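Local coordinates for protein D-lactate dehydrogenase (Fermentative) (Pseudomonas aeruginosa, PDB 5Z20) that probably interconverts pyruvate and D-lactate with NADH as the cofactor, as a fermentative D-lactate dehydrogenase of the D-isomer specific 2-hydroxyacid dehydrogenase family, at residues B[171-176]-B[194-199]; B[166-171]-B[188-193]. All blocks are in the same frame, centred on the assembly; numbering follows the deposited sequence.

In the fold
Both contacts lie in the Rossmann-type NAD-binding domain, and both touch the bound NADH. Their centres are about 7 Å apart. Contact 2 joins the glycine-rich turn of 166-171 to the end of strand 185-189 and holds the adenosine ribose and the diphosphate. Contact 1 starts where contact 2 stops. Ile171 belongs to both, and the helix that it helps to begin packs against the short helix that follows strand 185-189. Thr168 links the two: its CB lies 3.7 Å from Ile197 CG1, and its O is 3.0 Å from Asn194 ND2. Oxamic acid is bound farther off.

Contact 1. Residues B[171-176]-B[194-199]; sequences IGETFA and NPRIQA. With NAI (1,4-dihydronicotinamide adenine dinucleotide), chain L.
Glu173 and Arg196 meet across two nearly parallel helices of a Rossmann-type NAD-binding domain. The short axes approach to 10.5 Å. Helix 170-181 follows the glycine-rich turn, and helix 195-199 follows the next strand. The Glu173 chain is extended, with CG anti to the backbone N (chi1 168°), which carries the carboxylate across to the other helix. Arg196 is bent at chi3 and crosses it at about a right angle. Its NE gives a salt-bridge hydrogen bond to Glu173 OE1 at 3.1 Å. The oxygen lies near the guanidinium plane, at the edge, and is met on its syn side, but 27° out of the carboxylate plane. The two planes are 39° apart and only NE and OE1 are bonded across the two segments, so the pairing is single-pronged. Glu173 OE2 lies alongside Arg196 CB and CD. It pairs with Arg177 NH2 in a second salt bridge, so two arginines share the carboxylate. Asn194 is the N-cap of the short helix. Its OD1 accepts from Ile197 N at 3.2 Å, from above the carbonyl plane, and also sits over one face of the Arg196 guanidinium. Next to the polar pair the contact is apolar. The end of Ile197 turns toward helix 170-181, and CD1 rests against Ala176 CB at 3.8 Å and near Glu173 CA. From strand 185-189, Leu186 touches Ala176 and Ala188 touches Ile197. At the start of the helix, Ile171 N binds NADH O2N at 3.0 Å. Beside the salt bridge, one water donates to Glu173 OE1; the same water accepts from Arg196 NH2, 3.2 Å away.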
ATOM      1  N   ILE B 171      -0.265 -15.555 -29.680  1.00 24.47           N
ATOM      2  CA  ILE B 171      -0.613 -14.562 -28.670  1.00 24.36           C
ATOM      3  C   ILE B 171      -0.692 -13.222 -29.368  1.00 21.92           C
ATOM      4  O   ILE B 171      -1.639 -12.470 -29.133  1.00 25.60           O
ATOM      5  CB  ILE B 171       0.343 -14.571 -27.469  1.00 23.80           C
ATOM      6  CG1 ILE B 171       0.218 -15.918 -26.727  1.00 25.09           C
ATOM      7  CG2 ILE B 171       0.000 -13.431 -26.535  1.00 24.15           C
ATOM      8  CD1 ILE B 171       1.366 -16.228 -25.754  1.00 24.65           C
ATOM      9  N   GLY B 172       0.328 -12.891 -30.164  1.00 22.05           N
ATOM     10  CA  GLY B 172       0.445 -11.548 -30.781  1.00 21.45           C
ATOM     11  C   GLY B 172      -0.740 -11.261 -31.667  1.00 22.35           C
ATOM     12  O   GLY B 172      -1.302 -10.180 -31.647  1.00 23.64           O
ATOM     13  N   GLU B 173      -1.189 -12.286 -32.380  1.00 22.42           N
ATOM     14  CA  GLU B 173      -2.371 -12.087 -33.211  1.00 26.53           C
ATOM     15  C   GLU B 173      -3.643 -11.898 -32.355  1.00 24.25           C
ATOM     16  O   GLU B 173      -4.522 -11.138 -32.727  1.00 22.55           O
ATOM     17  CB  GLU B 173      -2.543 -13.257 -34.196  1.00 26.52           C
ATOM     18  CG  GLU B 173      -3.894 -13.274 -34.896  1.00 30.82           C
ATOM     19  CD  GLU B 173      -4.095 -14.530 -35.776  1.00 34.85           C
ATOM     20  OE1 GLU B 173      -3.132 -15.322 -35.971  1.00 32.15           O
ATOM     21  OE2 GLU B 173      -5.261 -14.715 -36.266  1.00 43.39           O
ATOM     22  N   THR B 174      -3.800 -12.693 -31.289  1.00 23.66           N
ATOM     23  CA  THR B 174      -5.010 -12.541 -30.403  1.00 22.29           C
ATOM     24  C   THR B 174      -5.000 -11.135 -29.812  1.00 21.30           C
ATOM     25  O   THR B 174      -6.005 -10.441 -29.733  1.00 21.69           O
ATOM     26  CB  THR B 174      -4.924 -13.543 -29.269  1.00 24.12           C
ATOM     27  OG1 THR B 174      -4.740 -14.825 -29.832  1.00 22.75           O
ATOM     28  CG2 THR B 174      -6.130 -13.540 -28.383  1.00 24.41           C
ATOM     29  N   PHE B 175      -3.814 -10.686 -29.397  1.00 21.71           N
ATOM     30  CA  PHE B 175      -3.658  -9.316 -28.847  1.00 20.46           C
ATOM     31  C   PHE B 175      -4.055  -8.285 -29.861  1.00 19.96           C
ATOM     32  O   PHE B 175      -4.786  -7.309 -29.589  1.00 19.37           O
ATOM     33  CB  PHE B 175      -2.210  -9.094 -28.384  1.00 21.52           C
ATOM     34  CG  PHE B 175      -1.903  -7.664 -27.938  1.00 20.35           C
ATOM     35  CD1 PHE B 175      -2.273  -7.200 -26.698  1.00 20.11           C
ATOM     36  CD2 PHE B 175      -1.239  -6.830 -28.768  1.00 21.01           C
ATOM     37  CE1 PHE B 175      -1.939  -5.911 -26.277  1.00 20.21           C
ATOM     38  CE2 PHE B 175      -0.906  -5.550 -28.374  1.00 21.31           C
ATOM     39  CZ  PHE B 175      -1.276  -5.062 -27.143  1.00 20.87           C
ATOM     40  N   ALA B 176      -3.563  -8.464 -31.067  1.00 22.95           N
ATOM     41  CA  ALA B 176      -3.863  -7.502 -32.143  1.00 23.42           C
ATOM     42  C   ALA B 176      -5.361  -7.391 -32.387  1.00 23.51           C
ATOM     43  O   ALA B 176      -5.891  -6.310 -32.586  1.00 20.60           O
ATOM     44  CB  ALA B 176      -3.121  -7.972 -33.427  1.00 27.25           C
ATOM     45  N   ASN B 194       1.985 -12.754 -41.451  1.00 47.09           N
ATOM     46  CA  ASN B 194       0.873 -13.571 -41.797  1.00 49.10           C
ATOM     47  C   ASN B 194      -0.326 -12.811 -42.300  1.00 44.38           C
ATOM     48  O   ASN B 194      -0.541 -11.675 -41.972  1.00 39.99           O
ATOM     49  CB  ASN B 194       0.527 -14.577 -40.699  1.00 50.83           C
ATOM     50  CG  ASN B 194      -0.268 -13.981 -39.581  1.00 45.53           C
ATOM     51  OD1 ASN B 194      -1.446 -13.821 -39.666  1.00 44.87           O
ATOM     52  ND2 ASN B 194       0.391 -13.685 -38.523  1.00 52.18           N
ATOM     53  N   PRO B 195      -1.083 -13.486 -43.137  1.00 45.70           N
ATOM     54  CA  PRO B 195      -2.205 -12.860 -43.819  1.00 46.42           C
ATOM     55  C   PRO B 195      -3.360 -12.544 -42.906  1.00 43.73           C
ATOM     56  O   PRO B 195      -4.028 -11.582 -43.143  1.00 44.35           O
ATOM     57  CB  PRO B 195      -2.591 -13.883 -44.912  1.00 45.38           C
ATOM     58  CG  PRO B 195      -1.975 -15.208 -44.496  1.00 47.39           C
ATOM     59  CD  PRO B 195      -0.782 -14.861 -43.634  1.00 44.21           C
ATOM     60  N   ARG B 196      -3.525 -13.306 -41.831  1.00 46.85           N
ATOM     61  CA  ARG B 196      -4.591 -13.043 -40.869  1.00 41.38           C
ATOM     62  C   ARG B 196      -4.514 -11.639 -40.239  1.00 38.98           C
ATOM     63  O   ARG B 196      -5.540 -10.980 -40.065  1.00 38.80           O
ATOM     64  CB  ARG B 196      -4.612 -14.126 -39.787  1.00 43.29           C
ATOM     65  CG  ARG B 196      -4.826 -15.528 -40.339  1.00 48.59           C
ATOM     66  CD  ARG B 196      -4.769 -16.584 -39.249  1.00 54.24           C
ATOM     67  NE  ARG B 196      -3.421 -16.747 -38.709  1.00 57.87           N
ATOM     68  CZ  ARG B 196      -2.386 -17.210 -39.403  1.00 58.97           C
ATOM     69  NH1 ARG B 196      -2.538 -17.563 -40.672  1.00 54.88           N
ATOM     70  NH2 ARG B 196      -1.199 -17.323 -38.826  1.00 51.02           N
ATOM     71  N   ILE B 197      -3.307 -11.187 -39.900  1.00 40.31           N
ATOM     72  CA  ILE B 197      -3.091  -9.802 -39.396  1.00 44.13           C
ATOM     73  C   ILE B 197      -3.508  -8.758 -40.409  1.00 38.77           C
ATOM     74  O   ILE B 197      -4.160  -7.784 -40.072  1.00 35.71           O
ATOM     75  CB  ILE B 197      -1.590  -9.597 -39.076  1.00 49.50           C
ATOM     76  CG1 ILE B 197      -1.203 -10.400 -37.828  1.00 51.43           C
ATOM     77  CG2 ILE B 197      -1.229  -8.117 -38.906  1.00 44.96           C
ATOM     78  CD1 ILE B 197      -1.760  -9.813 -36.516  1.00 49.96           C
ATOM     79  N   GLN B 198      -3.108  -8.960 -41.671  1.00 43.46           N
ATOM     80  CA  GLN B 198      -3.514  -7.997 -42.708  1.00 48.58           C
ATOM     81  C   GLN B 198      -4.979  -8.009 -42.872  1.00 42.99           C
ATOM     82  O   GLN B 198      -5.595  -6.932 -42.925  1.00 42.66           O
ATOM     83  CB  GLN B 198      -2.895  -8.304 -44.054  1.00 56.65           C
ATOM     84  CG  GLN B 198      -1.453  -7.871 -44.118  1.00 58.96           C
ATOM     85  CD  GLN B 198      -0.597  -8.819 -44.959  1.00 65.07           C
ATOM     86  OE1 GLN B 198      -0.854 -10.018 -45.040  1.00 74.77           O
ATOM     87  NE2 GLN B 198       0.436  -8.280 -45.561  1.00 58.70           N
ATOM     88  N   ALA B 199      -5.571  -9.222 -42.893  1.00 40.45           N
ATOM     89  CA  ALA B 199      -7.039  -9.305 -43.033  1.00 45.76           C
ATOM     90  C   ALA B 199      -7.738  -8.509 -41.940  1.00 41.62           C
ATOM     91  O   ALA B 199      -8.810  -7.993 -42.129  1.00 44.28           O
ATOM     92  CB  ALA B 199      -7.532 -10.756 -43.023  1.00 46.07           C
TER
HETATM   93  PA  NAI L 401       4.033 -18.412 -31.501  1.00 25.00           P
HETATM   94  O1A NAI L 401       5.127 -19.233 -31.828  1.00 24.80           O
HETATM   95  O2A NAI L 401       2.693 -18.758 -31.888  1.00 24.55           O
HETATM   96  O5B NAI L 401       4.369 -17.049 -32.103  1.00 22.41           O
HETATM   97  C5B NAI L 401       5.582 -16.397 -31.977  1.00 22.80           C
HETATM   98  C4B NAI L 401       5.674 -15.372 -33.078  1.00 26.91           C
HETATM   99  O4B NAI L 401       6.863 -14.632 -32.932  1.00 24.89           O
HETATM  100  C3B NAI L 401       5.622 -15.975 -34.488  1.00 26.66           C
HETATM  101  O3B NAI L 401       4.842 -15.272 -35.429  1.00 25.65           O
HETATM  102  C2B NAI L 401       7.045 -15.796 -34.872  1.00 28.12           C
HETATM  103  O2B NAI L 401       7.315 -15.731 -36.247  1.00 31.72           O
HETATM  104  C1B NAI L 401       7.426 -14.503 -34.192  1.00 26.74           C
HETATM  105  N9A NAI L 401       8.882 -14.338 -34.200  1.00 30.81           N
HETATM  106  C8A NAI L 401       9.770 -15.319 -34.211  1.00 27.33           C
HETATM  107  N7A NAI L 401      10.982 -14.876 -34.258  1.00 26.95           N
HETATM  108  C5A NAI L 401      10.921 -13.580 -34.283  1.00 28.64           C
HETATM  109  C6A NAI L 401      11.908 -12.506 -34.334  1.00 33.61           C
HETATM  110  N6A NAI L 401      13.200 -12.783 -34.371  1.00 34.38           N
HETATM  111  N1A NAI L 401      11.454 -11.264 -34.335  1.00 28.81           N
HETATM  112  C2A NAI L 401      10.162 -11.018 -34.319  1.00 30.37           C
HETATM  113  N3A NAI L 401       9.223 -11.942 -34.265  1.00 27.87           N
HETATM  114  C4A NAI L 401       9.529 -13.217 -34.261  1.00 25.99           C
HETATM  115  O3  NAI L 401       4.205 -18.200 -29.963  1.00 26.64           O
HETATM  116  PN  NAI L 401       3.142 -17.675 -28.947  1.00 23.45           P
HETATM  117  O1N NAI L 401       2.311 -18.758 -28.594  1.00 22.36           O
HETATM  118  O2N NAI L 401       2.567 -16.494 -29.470  1.00 23.04           O
HETATM  119  O5D NAI L 401       4.117 -17.354 -27.817  1.00 24.33           O
HETATM  120  C5D NAI L 401       4.815 -16.151 -27.730  1.00 24.07           C
HETATM  121  C4D NAI L 401       5.756 -16.098 -26.535  1.00 24.52           C
HETATM  122  O4D NAI L 401       5.197 -15.527 -25.380  1.00 22.18           O
HETATM  123  C3D NAI L 401       6.308 -17.422 -26.082  1.00 27.28           C
HETATM  124  O3D NAI L 401       7.480 -17.780 -26.767  1.00 26.28           O
HETATM  125  C2D NAI L 401       6.582 -17.199 -24.615  1.00 24.90           C
HETATM  126  O2D NAI L 401       7.915 -16.856 -24.363  1.00 24.88           O
HETATM  127  C1D NAI L 401       5.732 -16.033 -24.219  1.00 22.51           C
HETATM  128  N1N NAI L 401       4.707 -16.458 -23.289  1.00 21.94           N
HETATM  129  C2N NAI L 401       4.574 -15.815 -22.151  1.00 20.45           C
HETATM  130  C3N NAI L 401       3.612 -16.151 -21.223  1.00 19.43           C
HETATM  131  C7N NAI L 401       3.486 -15.385 -19.923  1.00 21.13           C
HETATM  132  O7N NAI L 401       3.009 -15.889 -18.984  1.00 20.33           O
HETATM  133  N7N NAI L 401       3.887 -14.169 -19.780  1.00 18.64           N
HETATM  134  C4N NAI L 401       2.817 -17.253 -21.512  1.00 23.03           C
HETATM  135  C5N NAI L 401       2.982 -17.924 -22.694  1.00 21.31           C
HETATM  136  C6N NAI L 401       3.939 -17.491 -23.575  1.00 24.23           C
HETATM  137  O   HOH W   1      -0.670 -15.787 -36.020  1.00 34.26           O

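Contact 2. Residues B[166-171]-B[188-193]; sequences IGTGQI and AYDPYP. With NAI (1,4-dihydronicotinamide adenine dinucleotide), chain L.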
ATOM      1  N   ILE B 166       5.095  -6.791 -31.902  1.00 22.89           N
ATOM      2  CA  ILE B 166       6.281  -7.454 -32.335  1.00 23.30           C
ATOM      3  C   ILE B 166       6.070  -8.926 -32.052  1.00 25.42           C
ATOM      4  O   ILE B 166       6.081  -9.388 -30.890  1.00 25.97           O
ATOM      5  CB  ILE B 166       7.470  -6.904 -31.561  1.00 24.09           C
ATOM      6  CG1 ILE B 166       7.696  -5.444 -31.978  1.00 23.93           C
ATOM      7  CG2 ILE B 166       8.728  -7.728 -31.780  1.00 25.97           C
ATOM      8  CD1 ILE B 166       8.655  -4.681 -31.117  1.00 23.33           C
ATOM      9  N   GLY B 167       5.893  -9.678 -33.113  1.00 27.46           N
ATOM     10  CA  GLY B 167       5.606 -11.111 -33.001  1.00 30.86           C
ATOM     11  C   GLY B 167       4.129 -11.381 -33.092  1.00 28.03           C
ATOM     12  O   GLY B 167       3.424 -11.217 -32.104  1.00 31.09           O
ATOM     13  N   THR B 168       3.683 -11.764 -34.289  1.00 26.84           N
ATOM     14  CA  THR B 168       2.264 -11.932 -34.588  1.00 26.96           C
ATOM     15  C   THR B 168       1.877 -13.395 -34.678  1.00 32.01           C
ATOM     16  O   THR B 168       1.229 -13.814 -35.628  1.00 31.13           O
ATOM     17  CB  THR B 168       1.897 -11.208 -35.904  1.00 28.82           C
ATOM     18  OG1 THR B 168       2.783 -11.588 -36.989  1.00 29.99           O
ATOM     19  CG2 THR B 168       2.046  -9.704 -35.683  1.00 28.02           C
ATOM     20  N   GLY B 169       2.256 -14.161 -33.669  1.00 28.72           N
ATOM     21  CA  GLY B 169       1.922 -15.556 -33.587  1.00 30.49           C
ATOM     22  C   GLY B 169       0.590 -15.744 -32.879  1.00 27.56           C
ATOM     23  O   GLY B 169      -0.273 -14.918 -32.959  1.00 28.67           O
ATOM     24  N   GLN B 170       0.443 -16.824 -32.151  1.00 27.45           N
ATOM     25  CA  GLN B 170      -0.816 -17.074 -31.501  1.00 26.85           C
ATOM     26  C   GLN B 170      -1.201 -15.961 -30.548  1.00 25.13           C
ATOM     27  O   GLN B 170      -2.352 -15.520 -30.532  1.00 23.68           O
ATOM     28  CB  GLN B 170      -0.741 -18.426 -30.786  1.00 31.22           C
ATOM     29  CG  GLN B 170      -0.780 -19.552 -31.808  1.00 38.26           C
ATOM     30  CD  GLN B 170      -0.421 -20.855 -31.206  1.00 43.64           C
ATOM     31  OE1 GLN B 170      -1.258 -21.697 -31.046  1.00 52.40           O
ATOM     32  NE2 GLN B 170       0.857 -21.026 -30.840  1.00 52.94           N
ATOM     33  N   ILE B 171      -0.265 -15.555 -29.680  1.00 24.47           N
ATOM     34  CA  ILE B 171      -0.613 -14.562 -28.670  1.00 24.36           C
ATOM     35  C   ILE B 171      -0.692 -13.222 -29.368  1.00 21.92           C
ATOM     36  O   ILE B 171      -1.639 -12.470 -29.133  1.00 25.60           O
ATOM     37  CB  ILE B 171       0.343 -14.571 -27.469  1.00 23.80           C
ATOM     38  CG1 ILE B 171       0.218 -15.918 -26.727  1.00 25.09           C
ATOM     39  CG2 ILE B 171       0.000 -13.431 -26.535  1.00 24.15           C
ATOM     40  CD1 ILE B 171       1.366 -16.228 -25.754  1.00 24.65           C
ATOM     41  N   ALA B 188       2.655  -4.029 -37.244  1.00 24.65           N
ATOM     42  CA  ALA B 188       3.178  -5.342 -36.971  1.00 26.20           C
ATOM     43  C   ALA B 188       4.558  -5.550 -37.511  1.00 27.31           C
ATOM     44  O   ALA B 188       4.861  -5.144 -38.621  1.00 27.51           O
ATOM     45  CB  ALA B 188       2.241  -6.437 -37.521  1.00 26.50           C
ATOM     46  N   TYR B 189       5.354  -6.287 -36.762  1.00 25.86           N
ATOM     47  CA  TYR B 189       6.601  -6.732 -37.225  1.00 27.09           C
ATOM     48  C   TYR B 189       6.743  -8.191 -36.868  1.00 29.19           C
ATOM     49  O   TYR B 189       6.577  -8.617 -35.697  1.00 26.03           O
ATOM     50  CB  TYR B 189       7.692  -5.926 -36.615  1.00 30.12           C
ATOM     51  CG  TYR B 189       9.044  -6.532 -36.831  1.00 32.97           C
ATOM     52  CD1 TYR B 189       9.665  -6.483 -38.095  1.00 37.35           C
ATOM     53  CD2 TYR B 189       9.682  -7.192 -35.809  1.00 37.60           C
ATOM     54  CE1 TYR B 189      10.882  -7.082 -38.312  1.00 36.91           C
ATOM     55  CE2 TYR B 189      10.903  -7.803 -36.012  1.00 38.26           C
ATOM     56  CZ  TYR B 189      11.495  -7.726 -37.255  1.00 40.72           C
ATOM     57  OH  TYR B 189      12.701  -8.303 -37.432  1.00 47.22           O
ATOM     58  N   ASP B 190       7.057  -8.996 -37.878  1.00 29.61           N
ATOM     59  CA  ASP B 190       7.349 -10.431 -37.674  1.00 29.86           C
ATOM     60  C   ASP B 190       8.273 -10.795 -38.885  1.00 32.82           C
ATOM     61  O   ASP B 190       7.987 -10.445 -39.981  1.00 33.89           O
ATOM     62  CB  ASP B 190       6.090 -11.232 -37.669  1.00 28.42           C
ATOM     63  CG  ASP B 190       6.271 -12.610 -37.033  1.00 31.56           C
ATOM     64  OD1 ASP B 190       7.023 -13.465 -37.576  1.00 27.32           O
ATOM     65  OD2 ASP B 190       5.648 -12.861 -35.969  1.00 28.60           O
ATOM     66  N   PRO B 191       9.385 -11.460 -38.646  1.00 36.63           N
ATOM     67  CA  PRO B 191      10.111 -12.034 -39.775  1.00 35.77           C
ATOM     68  C   PRO B 191       9.226 -12.900 -40.655  1.00 37.00           C
ATOM     69  O   PRO B 191       9.566 -13.091 -41.804  1.00 38.52           O
ATOM     70  CB  PRO B 191      11.192 -12.895 -39.113  1.00 40.17           C
ATOM     71  CG  PRO B 191      10.654 -13.213 -37.722  1.00 42.03           C
ATOM     72  CD  PRO B 191       9.845 -12.003 -37.330  1.00 38.40           C
ATOM     73  N   TYR B 192       8.107 -13.434 -40.170  1.00 35.21           N
ATOM     74  CA  TYR B 192       7.247 -14.258 -41.040  1.00 38.60           C
ATOM     75  C   TYR B 192       5.848 -13.751 -41.007  1.00 34.22           C
ATOM     76  O   TYR B 192       4.996 -14.292 -40.327  1.00 35.72           O
ATOM     77  CB  TYR B 192       7.309 -15.761 -40.640  1.00 38.56           C
ATOM     78  CG  TYR B 192       8.768 -16.255 -40.534  1.00 43.85           C
ATOM     79  CD1 TYR B 192       9.552 -16.480 -41.698  1.00 41.69           C
ATOM     80  CD2 TYR B 192       9.386 -16.411 -39.281  1.00 41.84           C
ATOM     81  CE1 TYR B 192      10.871 -16.910 -41.579  1.00 41.27           C
ATOM     82  CE2 TYR B 192      10.716 -16.839 -39.144  1.00 45.65           C
ATOM     83  CZ  TYR B 192      11.441 -17.089 -40.307  1.00 46.14           C
ATOM     84  OH  TYR B 192      12.704 -17.478 -40.173  1.00 45.72           O
ATOM     85  N   PRO B 193       5.587 -12.700 -41.776  1.00 37.73           N
ATOM     86  CA  PRO B 193       4.255 -12.093 -41.687  1.00 36.81           C
ATOM     87  C   PRO B 193       3.147 -13.047 -41.961  1.00 39.35           C
ATOM     88  O   PRO B 193       3.307 -14.057 -42.585  1.00 41.52           O
ATOM     89  CB  PRO B 193       4.288 -10.958 -42.733  1.00 36.81           C
ATOM     90  CG  PRO B 193       5.728 -10.689 -43.011  1.00 36.83           C
ATOM     91  CD  PRO B 193       6.484 -11.970 -42.693  1.00 38.57           C
TER
HETATM   92  PA  NAI L 401       4.033 -18.412 -31.501  1.00 25.00           P
HETATM   93  O1A NAI L 401       5.127 -19.233 -31.828  1.00 24.80           O
HETATM   94  O2A NAI L 401       2.693 -18.758 -31.888  1.00 24.55           O
HETATM   95  O5B NAI L 401       4.369 -17.049 -32.103  1.00 22.41           O
HETATM   96  C5B NAI L 401       5.582 -16.397 -31.977  1.00 22.80           C
HETATM   97  C4B NAI L 401       5.674 -15.372 -33.078  1.00 26.91           C
HETATM   98  O4B NAI L 401       6.863 -14.632 -32.932  1.00 24.89           O
HETATM   99  C3B NAI L 401       5.622 -15.975 -34.488  1.00 26.66           C
HETATM  100  O3B NAI L 401       4.842 -15.272 -35.429  1.00 25.65           O
HETATM  101  C2B NAI L 401       7.045 -15.796 -34.872  1.00 28.12           C
HETATM  102  O2B NAI L 401       7.315 -15.731 -36.247  1.00 31.72           O
HETATM  103  C1B NAI L 401       7.426 -14.503 -34.192  1.00 26.74           C
HETATM  104  N9A NAI L 401       8.882 -14.338 -34.200  1.00 30.81           N
HETATM  105  C8A NAI L 401       9.770 -15.319 -34.211  1.00 27.33           C
HETATM  106  N7A NAI L 401      10.982 -14.876 -34.258  1.00 26.95           N
HETATM  107  C5A NAI L 401      10.921 -13.580 -34.283  1.00 28.64           C
HETATM  108  C6A NAI L 401      11.908 -12.506 -34.334  1.00 33.61           C
HETATM  109  N6A NAI L 401      13.200 -12.783 -34.371  1.00 34.38           N
HETATM  110  N1A NAI L 401      11.454 -11.264 -34.335  1.00 28.81           N
HETATM  111  C2A NAI L 401      10.162 -11.018 -34.319  1.00 30.37           C
HETATM  112  N3A NAI L 401       9.223 -11.942 -34.265  1.00 27.87           N
HETATM  113  C4A NAI L 401       9.529 -13.217 -34.261  1.00 25.99           C
HETATM  114  O3  NAI L 401       4.205 -18.200 -29.963  1.00 26.64           O
HETATM  115  PN  NAI L 401       3.142 -17.675 -28.947  1.00 23.45           P
HETATM  116  O1N NAI L 401       2.311 -18.758 -28.594  1.00 22.36           O
HETATM  117  O2N NAI L 401       2.567 -16.494 -29.470  1.00 23.04           O
HETATM  118  O5D NAI L 401       4.117 -17.354 -27.817  1.00 24.33           O
HETATM  119  C5D NAI L 401       4.815 -16.151 -27.730  1.00 24.07           C
HETATM  120  C4D NAI L 401       5.756 -16.098 -26.535  1.00 24.52           C
HETATM  121  O4D NAI L 401       5.197 -15.527 -25.380  1.00 22.18           O
HETATM  122  C3D NAI L 401       6.308 -17.422 -26.082  1.00 27.28           C
HETATM  123  O3D NAI L 401       7.480 -17.780 -26.767  1.00 26.28           O
HETATM  124  C2D NAI L 401       6.582 -17.199 -24.615  1.00 24.90           C
HETATM  125  O2D NAI L 401       7.915 -16.856 -24.363  1.00 24.88           O
HETATM  126  C1D NAI L 401       5.732 -16.033 -24.219  1.00 22.51           C
HETATM  127  N1N NAI L 401       4.707 -16.458 -23.289  1.00 21.94           N
HETATM  128  C2N NAI L 401       4.574 -15.815 -22.151  1.00 20.45           C
HETATM  129  C3N NAI L 401       3.612 -16.151 -21.223  1.00 19.43           C
HETATM  130  C7N NAI L 401       3.486 -15.385 -19.923  1.00 21.13           C
HETATM  131  O7N NAI L 401       3.009 -15.889 -18.984  1.00 20.33           O
HETATM  132  N7N NAI L 401       3.887 -14.169 -19.780  1.00 18.64           N
HETATM  133  C4N NAI L 401       2.817 -17.253 -21.512  1.00 23.03           C
HETATM  134  C5N NAI L 401       2.982 -17.924 -22.694  1.00 21.31           C
HETATM  135  C6N NAI L 401       3.939 -17.491 -23.575  1.00 24.23           C
HETATM  136  O   HOH W   2       3.134 -14.068 -38.079  1.00 32.91           O
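Thr168 and Asp190 make the tight part of this contact, where the glycine-rich turn of the Rossmann beta-alpha-beta unit meets the end of its second strand. Thr168 N donates to Asp190 OD2 at 2.8 Å, on the anti lone pair. Asp190 OD1 uses its anti lone pair for Tyr192 N, in an Asx turn. These backbone bonds hold the carboxylate's rotation, and each oxygen also accepts an adenosine ribose hydroxyl of NADH: O2B donates to OD1 and O3B to OD2, each at 2.6 Å. On the strand side, Gly167 N donates to Tyr189 O at 2.9 Å, and Thr168 CG2 touches Ala188 CB. Gly169 CA lies 3.2 Å from O5B of NADH, and Gly167 CA 3.7 Å from O4B. The diphosphate is met by Gln170, whose N and NE2 both donate to O2A, the backbone bond being nearly straight at 179°. The Ile166-Tyr189 pair is looser, with Ile166 CG2 at the ring edge, 4.2 Å from Tyr189 CD2. The solvent side is at Tyr192, which is exposed and has O2B of NADH at its ring edge. A water bonds Thr168 OG1 at 2.7 Å and donates to Tyr192 O. Thr168 OG1 is also bonded to Tyr204. Strands 162-166 and 185-189 run parallel here, flanked by strands 216-219 and 203-204, while helix 207-213 covers Ile166 and Tyr189 through Leu207 and Leu210.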